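Local coordinates for putative regulatory protein SCO4313 (Streptomyces coelicolor, PDB 2OI8), which probably binds DNA as a dimeric transcriptional regulator of the TetR family, through an N-terminal helix-turn-helix domain, at residues A71-A82 with A95-R106. Residues are numbered along the deposited sequence; the frame is centred on the assembly and turned at random.
Sequences AYRSQADSLRAA and ALRAWALDDPQR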
ATOM      1  N   ALA A  71     -13.705   2.343   9.000  1.00 12.27           N
ATOM      2  CA  ALA A  71     -12.718   2.960   8.105  1.00 12.65           C
ATOM      3  C   ALA A  71     -13.352   3.274   6.745  1.00 12.97           C
ATOM      4  O   ALA A  71     -13.293   4.422   6.284  1.00 13.07           O
ATOM      5  CB  ALA A  71     -11.448   2.079   7.961  1.00 11.72           C
ATOM      6  N   TYR A  72     -13.982   2.264   6.137  1.00 13.39           N
ATOM      7  CA  TYR A  72     -14.696   2.424   4.861  1.00 13.72           C
ATOM      8  C   TYR A  72     -15.752   3.501   4.940  1.00 14.22           C
ATOM      9  O   TYR A  72     -15.913   4.280   3.992  1.00 14.29           O
ATOM     10  CB  TYR A  72     -15.354   1.115   4.419  1.00 13.28           C
ATOM     11  CG  TYR A  72     -14.390   0.156   3.767  1.00 12.82           C
ATOM     12  CD1 TYR A  72     -13.696   0.519   2.611  1.00 11.91           C
ATOM     13  CD2 TYR A  72     -14.172  -1.117   4.294  1.00 13.45           C
ATOM     14  CE1 TYR A  72     -12.802  -0.348   2.002  1.00 11.17           C
ATOM     15  CE2 TYR A  72     -13.280  -2.008   3.684  1.00 13.09           C
ATOM     16  CZ  TYR A  72     -12.601  -1.609   2.532  1.00 13.20           C
ATOM     17  OH  TYR A  72     -11.713  -2.464   1.904  1.00 14.03           O
ATOM     18  N   ARG A  73     -16.442   3.565   6.079  1.00 14.61           N
ATOM     19  CA  ARG A  73     -17.565   4.483   6.224  1.00 15.63           C
ATOM     20  C   ARG A  73     -17.125   5.954   6.224  1.00 15.50           C
ATOM     21  O   ARG A  73     -17.804   6.812   5.646  1.00 15.50           O
ATOM     22  CB  ARG A  73     -18.388   4.115   7.452  1.00 16.20           C
ATOM     23  CG  ARG A  73     -19.486   5.110   7.831  1.00 20.38           C
ATOM     24  CD  ARG A  73     -20.714   4.398   8.411  1.00 26.89           C
ATOM     25  NE  ARG A  73     -20.383   3.506   9.528  1.00 31.33           N
ATOM     26  CZ  ARG A  73     -20.367   2.175   9.460  1.00 33.43           C
ATOM     27  NH1 ARG A  73     -20.661   1.550   8.321  1.00 34.95           N
ATOM     28  NH2 ARG A  73     -20.058   1.463  10.537  1.00 34.36           N
ATOM     29  N   SER A  74     -15.988   6.240   6.848  1.00 14.97           N
ATOM     30  CA  SER A  74     -15.471   7.591   6.825  1.00 15.46           C
ATOM     31  C   SER A  74     -14.829   7.913   5.477  1.00 15.31           C
ATOM     32  O   SER A  74     -14.819   9.067   5.056  1.00 16.01           O
ATOM     33  CB  SER A  74     -14.481   7.833   7.960  1.00 15.40           C
ATOM     34  OG  SER A  74     -13.477   6.838   7.954  1.00 17.76           O
ATOM     35  N   GLN A  75     -14.302   6.912   4.783  1.00 14.74           N
ATOM     36  CA  GLN A  75     -13.825   7.174   3.432  1.00 14.29           C
ATOM     37  C   GLN A  75     -15.006   7.588   2.529  1.00 14.02           C
ATOM     38  O   GLN A  75     -14.909   8.523   1.725  1.00 13.36           O
ATOM     39  CB  GLN A  75     -13.077   5.973   2.857  1.00 13.63           C
ATOM     40  CG  GLN A  75     -12.346   6.324   1.575  1.00 12.81           C
ATOM     41  CD  GLN A  75     -11.849   5.111   0.822  1.00 13.13           C
ATOM     42  OE1 GLN A  75     -12.469   4.054   0.850  1.00 12.67           O
ATOM     43  NE2 GLN A  75     -10.724   5.262   0.130  1.00 13.97           N
ATOM     44  N   ALA A  76     -16.121   6.889   2.687  1.00 14.02           N
ATOM     45  CA  ALA A  76     -17.325   7.181   1.926  1.00 14.46           C
ATOM     46  C   ALA A  76     -17.893   8.562   2.284  1.00 14.95           C
ATOM     47  O   ALA A  76     -18.392   9.270   1.406  1.00 15.51           O
ATOM     48  CB  ALA A  76     -18.353   6.107   2.151  1.00 13.86           C
ATOM     49  N   ASP A  77     -17.803   8.950   3.559  1.00 15.04           N
ATOM     50  CA  ASP A  77     -18.369  10.212   4.012  1.00 14.93           C
ATOM     51  C   ASP A  77     -17.590  11.351   3.401  1.00 15.04           C
ATOM     52  O   ASP A  77     -18.164  12.308   2.887  1.00 15.03           O
ATOM     53  CB  ASP A  77     -18.320  10.301   5.530  1.00 15.17           C
ATOM     54  CG  ASP A  77     -19.303   9.363   6.207  1.00 17.09           C
ATOM     55  OD1 ASP A  77     -20.078   8.668   5.508  1.00 19.23           O
ATOM     56  OD2 ASP A  77     -19.299   9.312   7.453  1.00 19.21           O
ATOM     57  N   SER A  78     -16.270  11.233   3.453  1.00 15.29           N
ATOM     58  CA  SER A  78     -15.388  12.209   2.860  1.00 15.85           C
ATOM     59  C   SER A  78     -15.763  12.442   1.395  1.00 15.73           C
ATOM     60  O   SER A  78     -15.982  13.582   0.974  1.00 16.07           O
ATOM     61  CB  SER A  78     -13.930  11.747   2.983  1.00 16.33           C
ATOM     62  OG  SER A  78     -13.052  12.742   2.489  1.00 18.10           O
ATOM     63  N   LEU A  79     -15.881  11.362   0.636  1.00 15.29           N
ATOM     64  CA  LEU A  79     -16.191  11.454  -0.786  1.00 15.30           C
ATOM     65  C   LEU A  79     -17.617  11.871  -1.103  1.00 15.44           C
ATOM     66  O   LEU A  79     -17.851  12.578  -2.081  1.00 15.22           O
ATOM     67  CB  LEU A  79     -15.870  10.149  -1.484  1.00 15.11           C
ATOM     68  CG  LEU A  79     -14.460  10.126  -2.062  1.00 15.54           C
ATOM     69  CD1 LEU A  79     -13.387  10.507  -1.049  1.00 15.36           C
ATOM     70  CD2 LEU A  79     -14.215   8.751  -2.584  1.00 17.10           C
ATOM     71  N   ARG A  80     -18.568  11.430  -0.288  1.00 15.52           N
ATOM     72  CA  ARG A  80     -19.939  11.850  -0.463  1.00 15.71           C
ATOM     73  C   ARG A  80     -20.071  13.357  -0.301  1.00 15.32           C
ATOM     74  O   ARG A  80     -20.680  14.020  -1.150  1.00 15.14           O
ATOM     75  CB  ARG A  80     -20.881  11.084   0.462  1.00 15.75           C
ATOM     76  CG  ARG A  80     -21.387   9.789  -0.197  1.00 17.11           C
ATOM     77  CD  ARG A  80     -22.591   9.158   0.515  1.00 17.04           C
ATOM     78  NE  ARG A  80     -22.179   8.084   1.420  1.00 19.87           N
ATOM     79  CZ  ARG A  80     -22.016   8.218   2.735  1.00 21.33           C
ATOM     80  NH1 ARG A  80     -22.241   9.392   3.339  1.00 21.49           N
ATOM     81  NH2 ARG A  80     -21.631   7.164   3.450  1.00 21.95           N
ATOM     82  N   ALA A  81     -19.468  13.897   0.759  1.00 15.07           N
ATOM     83  CA  ALA A  81     -19.518  15.334   1.038  1.00 14.56           C
ATOM     84  C   ALA A  81     -18.985  16.146  -0.144  1.00 14.63           C
ATOM     85  O   ALA A  81     -19.518  17.212  -0.481  1.00 15.01           O
ATOM     86  CB  ALA A  81     -18.757  15.654   2.295  1.00 13.95           C
ATOM     87  N   ALA A  82     -17.947  15.624  -0.791  1.00 14.80           N
ATOM     88  CA  ALA A  82     -17.355  16.273  -1.961  1.00 14.68           C
ATOM     89  C   ALA A  82     -18.306  16.300  -3.178  1.00 14.71           C
ATOM     90  O   ALA A  82     -18.451  17.338  -3.831  1.00 15.73           O
ATOM     91  CB  ALA A  82     -16.016  15.634  -2.296  1.00 14.26           C
ATOM     92  N   ALA A  95     -10.470  15.284  -1.655  1.00 11.84           N
ATOM     93  CA  ALA A  95     -11.154  14.678  -0.513  1.00 11.82           C
ATOM     94  C   ALA A  95     -10.383  13.408  -0.077  1.00 11.32           C
ATOM     95  O   ALA A  95     -10.067  13.206   1.113  1.00 11.03           O
ATOM     96  CB  ALA A  95     -12.588  14.329  -0.897  1.00 11.36           C
ATOM     97  N   LEU A  96     -10.050  12.592  -1.061  1.00 10.62           N
ATOM     98  CA  LEU A  96      -9.358  11.334  -0.804  1.00 11.51           C
ATOM     99  C   LEU A  96      -7.974  11.558  -0.165  1.00 10.75           C
ATOM    100  O   LEU A  96      -7.584  10.786   0.699  1.00  9.88           O
ATOM    101  CB  LEU A  96      -9.247  10.496  -2.098  1.00 11.30           C
ATOM    102  CG  LEU A  96      -8.524   9.141  -1.965  1.00 13.25           C
ATOM    103  CD1 LEU A  96      -9.218   8.200  -0.926  1.00 13.21           C
ATOM    104  CD2 LEU A  96      -8.315   8.433  -3.323  1.00 11.85           C
ATOM    105  N   ARG A  97      -7.270  12.630  -0.581  1.00 10.80           N
ATOM    106  CA  ARG A  97      -5.908  12.917  -0.115  1.00 10.10           C
ATOM    107  C   ARG A  97      -5.921  13.237   1.364  1.00  9.79           C
ATOM    108  O   ARG A  97      -5.127  12.678   2.139  1.00  9.99           O
ATOM    109  CB  ARG A  97      -5.266  14.070  -0.903  1.00 10.36           C
ATOM    110  CG  ARG A  97      -3.782  14.323  -0.555  1.00  9.55           C
ATOM    111  CD  ARG A  97      -3.022  15.134  -1.606  1.00  9.36           C
ATOM    112  NE  ARG A  97      -1.670  15.428  -1.135  1.00  9.40           N
ATOM    113  CZ  ARG A  97      -0.626  14.601  -1.290  1.00 11.70           C
ATOM    114  NH1 ARG A  97      -0.788  13.456  -1.927  1.00 12.96           N
ATOM    115  NH2 ARG A  97       0.585  14.901  -0.817  1.00 10.19           N
ATOM    116  N   ALA A  98      -6.844  14.107   1.747  1.00  9.62           N
ATOM    117  CA  ALA A  98      -6.945  14.606   3.126  1.00  9.70           C
ATOM    118  C   ALA A  98      -7.417  13.522   4.078  1.00  9.64           C
ATOM    119  O   ALA A  98      -6.892  13.384   5.185  1.00  9.45           O
ATOM    120  CB  ALA A  98      -7.871  15.821   3.184  1.00  9.78           C
ATOM    121  N   TRP A  99      -8.407  12.751   3.635  1.00  9.81           N
ATOM    122  CA  TRP A  99      -8.857  11.590   4.389  1.00  9.92           C
ATOM    123  C   TRP A  99      -7.664  10.638   4.620  1.00 10.48           C
ATOM    124  O   TRP A  99      -7.439  10.162   5.750  1.00 11.09           O
ATOM    125  CB  TRP A  99     -10.007  10.875   3.670  1.00  9.18           C
ATOM    126  CG  TRP A  99     -10.427   9.636   4.392  1.00  9.47           C
ATOM    127  CD1 TRP A  99     -11.342   9.544   5.393  1.00  9.22           C
ATOM    128  CD2 TRP A  99      -9.928   8.302   4.186  1.00 10.13           C
ATOM    129  NE1 TRP A  99     -11.450   8.243   5.831  1.00 10.09           N
ATOM    130  CE2 TRP A  99     -10.589   7.459   5.108  1.00 10.16           C
ATOM    131  CE3 TRP A  99      -8.979   7.744   3.324  1.00  9.07           C
ATOM    132  CZ2 TRP A  99     -10.341   6.095   5.184  1.00  9.32           C
ATOM    133  CZ3 TRP A  99      -8.734   6.387   3.399  1.00  8.77           C
ATOM    134  CH2 TRP A  99      -9.417   5.577   4.322  1.00  9.48           C
ATOM    135  N   ALA A 100      -6.909  10.357   3.557  1.00  9.68           N
ATOM    136  CA  ALA A 100      -5.706   9.538   3.671  1.00  8.98           C
ATOM    137  C   ALA A 100      -4.705  10.168   4.633  1.00  8.74           C
ATOM    138  O   ALA A 100      -4.224   9.525   5.571  1.00  8.78           O
ATOM    139  CB  ALA A 100      -5.059   9.324   2.290  1.00  8.39           C
ATOM    140  N   LEU A 101      -4.382  11.426   4.410  1.00  8.62           N
ATOM    141  CA  LEU A 101      -3.337  12.036   5.216  1.00  9.07           C
ATOM    142  C   LEU A 101      -3.841  12.344   6.614  1.00  8.74           C
ATOM    143  O   LEU A 101      -3.057  12.480   7.543  1.00  8.84           O
ATOM    144  CB  LEU A 101      -2.740  13.281   4.538  1.00  8.83           C
ATOM    145  CG  LEU A 101      -2.043  13.032   3.193  1.00 10.53           C
ATOM    146  CD1 LEU A 101      -1.597  14.339   2.568  1.00 10.65           C
ATOM    147  CD2 LEU A 101      -0.850  12.065   3.308  1.00 10.17           C
ATOM    148  N   ASP A 102      -5.149  12.431   6.782  1.00  9.36           N
ATOM    149  CA  ASP A 102      -5.670  12.797   8.098  1.00  9.76           C
ATOM    150  C   ASP A 102      -5.412  11.674   9.100  1.00  9.38           C
ATOM    151  O   ASP A 102      -5.295  11.937  10.277  1.00  9.97           O
ATOM    152  CB  ASP A 102      -7.148  13.195   8.049  1.00  9.31           C
ATOM    153  CG  ASP A 102      -7.725  13.503   9.434  1.00 11.00           C
ATOM    154  OD1 ASP A 102      -7.223  14.402  10.157  1.00 10.09           O
ATOM    155  OD2 ASP A 102      -8.712  12.838   9.797  1.00 13.75           O
ATOM    156  N   ASP A 103      -5.299  10.434   8.623  1.00  9.39           N
ATOM    157  CA  ASP A 103      -5.171   9.262   9.508  1.00  8.68           C
ATOM    158  C   ASP A 103      -4.531   8.088   8.771  1.00  8.44           C
ATOM    159  O   ASP A 103      -5.233   7.177   8.312  1.00  7.85           O
ATOM    160  CB  ASP A 103      -6.539   8.861  10.061  1.00  8.90           C
ATOM    161  CG  ASP A 103      -6.450   7.821  11.157  1.00  9.66           C
ATOM    162  OD1 ASP A 103      -5.414   7.146  11.315  1.00 12.73           O
ATOM    163  OD2 ASP A 103      -7.435   7.653  11.882  1.00 13.76           O
ATOM    164  N   PRO A 104      -3.191   8.091   8.665  1.00  8.49           N
ATOM    165  CA  PRO A 104      -2.505   7.034   7.927  1.00  9.18           C
ATOM    166  C   PRO A 104      -2.810   5.622   8.432  1.00  9.82           C
ATOM    167  O   PRO A 104      -2.876   4.665   7.610  1.00 10.24           O
ATOM    168  CB  PRO A 104      -1.019   7.357   8.147  1.00  9.06           C
ATOM    169  CG  PRO A 104      -0.989   8.861   8.362  1.00  8.75           C
ATOM    170  CD  PRO A 104      -2.231   9.059   9.231  1.00  8.74           C
ATOM    171  N   GLN A 105      -3.002   5.480   9.746  1.00  9.76           N
ATOM    172  CA  GLN A 105      -3.247   4.171  10.331  1.00 10.38           C
ATOM    173  C   GLN A 105      -4.557   3.634   9.819  1.00 10.61           C
ATOM    174  O   GLN A 105      -4.656   2.446   9.489  1.00 10.83           O
ATOM    175  CB  GLN A 105      -3.261   4.211  11.860  1.00 10.67           C
ATOM    176  CG  GLN A 105      -1.923   4.463  12.474  1.00 12.22           C
ATOM    177  CD  GLN A 105      -0.857   3.511  11.958  1.00 17.24           C
ATOM    178  OE1 GLN A 105      -1.005   2.270  11.993  1.00 19.91           O
ATOM    179  NE2 GLN A 105       0.233   4.085  11.467  1.00 19.21           N
ATOM    180  N   ARG A 106      -5.552   4.515   9.723  1.00 10.06           N
ATOM    181  CA  ARG A 106      -6.830   4.121   9.168  1.00  9.62           C
ATOM    182  C   ARG A 106      -6.697   3.739   7.681  1.00  9.79           C
ATOM    183  O   ARG A 106      -7.280   2.747   7.241  1.00 10.46           O
ATOM    184  CB  ARG A 106      -7.826   5.244   9.363  1.00  9.53           C
ATOM    185  CG  ARG A 106      -9.252   4.932   8.977  1.00 10.47           C
ATOM    186  CD  ARG A 106     -10.113   6.177   9.178  1.00 11.71           C
ATOM    187  NE  ARG A 106      -9.521   7.350   8.524  1.00 13.37           N
ATOM    188  CZ  ARG A 106      -9.956   8.597   8.686  1.00 14.32           C
ATOM    189  NH1 ARG A 106     -10.992   8.837   9.478  1.00 14.41           N
ATOM    190  NH2 ARG A 106      -9.366   9.604   8.052  1.00 13.85           N
TER
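Trp99 swings its indole away from its own backbone N (chi1 177°) and drives it from helix 89-102 into helix 60-84, where Ser74 turns OG between its own N and carbonyl carbon to meet it. The ring is a knob in a hole formed by Ala71, Ser74, Gln75 and Ser78. Trp99 NE1 donates to Ser74 OG at 3.3 Å, nearly straight (169°) and in the ring plane, while that hydroxyl gives its proton to Ala71 O, 2.9 Å from OG. Gln75 backs one indole face: its CA makes a CH-pi contact 3.7 Å from the centroid of the five-membered ring, and Gln75 CB lies 3.6 Å from Trp99 CZ2. Over the opposite face lies the Arg106 guanidinium; its NH2 donates to Trp99 O (3.1 Å), while the chain's CG packs on Ala71 CB. Asp103 N-caps helix 104-111 by accepting from Arg106 N, and Asp102 adds a long ion pair to Arg106 NH2. Toward the other end, Ala95 CB packs on Leu79 CD1 and Ala82 CB, both at 3.9 Å. Beyond the pair, Trp180 of helix 170-191 touches Gln75. An alanine in place of Trp99 is likely to open a gap between the helices and leave Ser74 OG without its indole donor. Segments 71-82 and 95-102, running roughly antiparallel (148°) in this TetR-like core, are thus joined chiefly around Trp99, its N-H satisfied at the edge and the guanidinium laid over its indole held by the bond to Trp99 O.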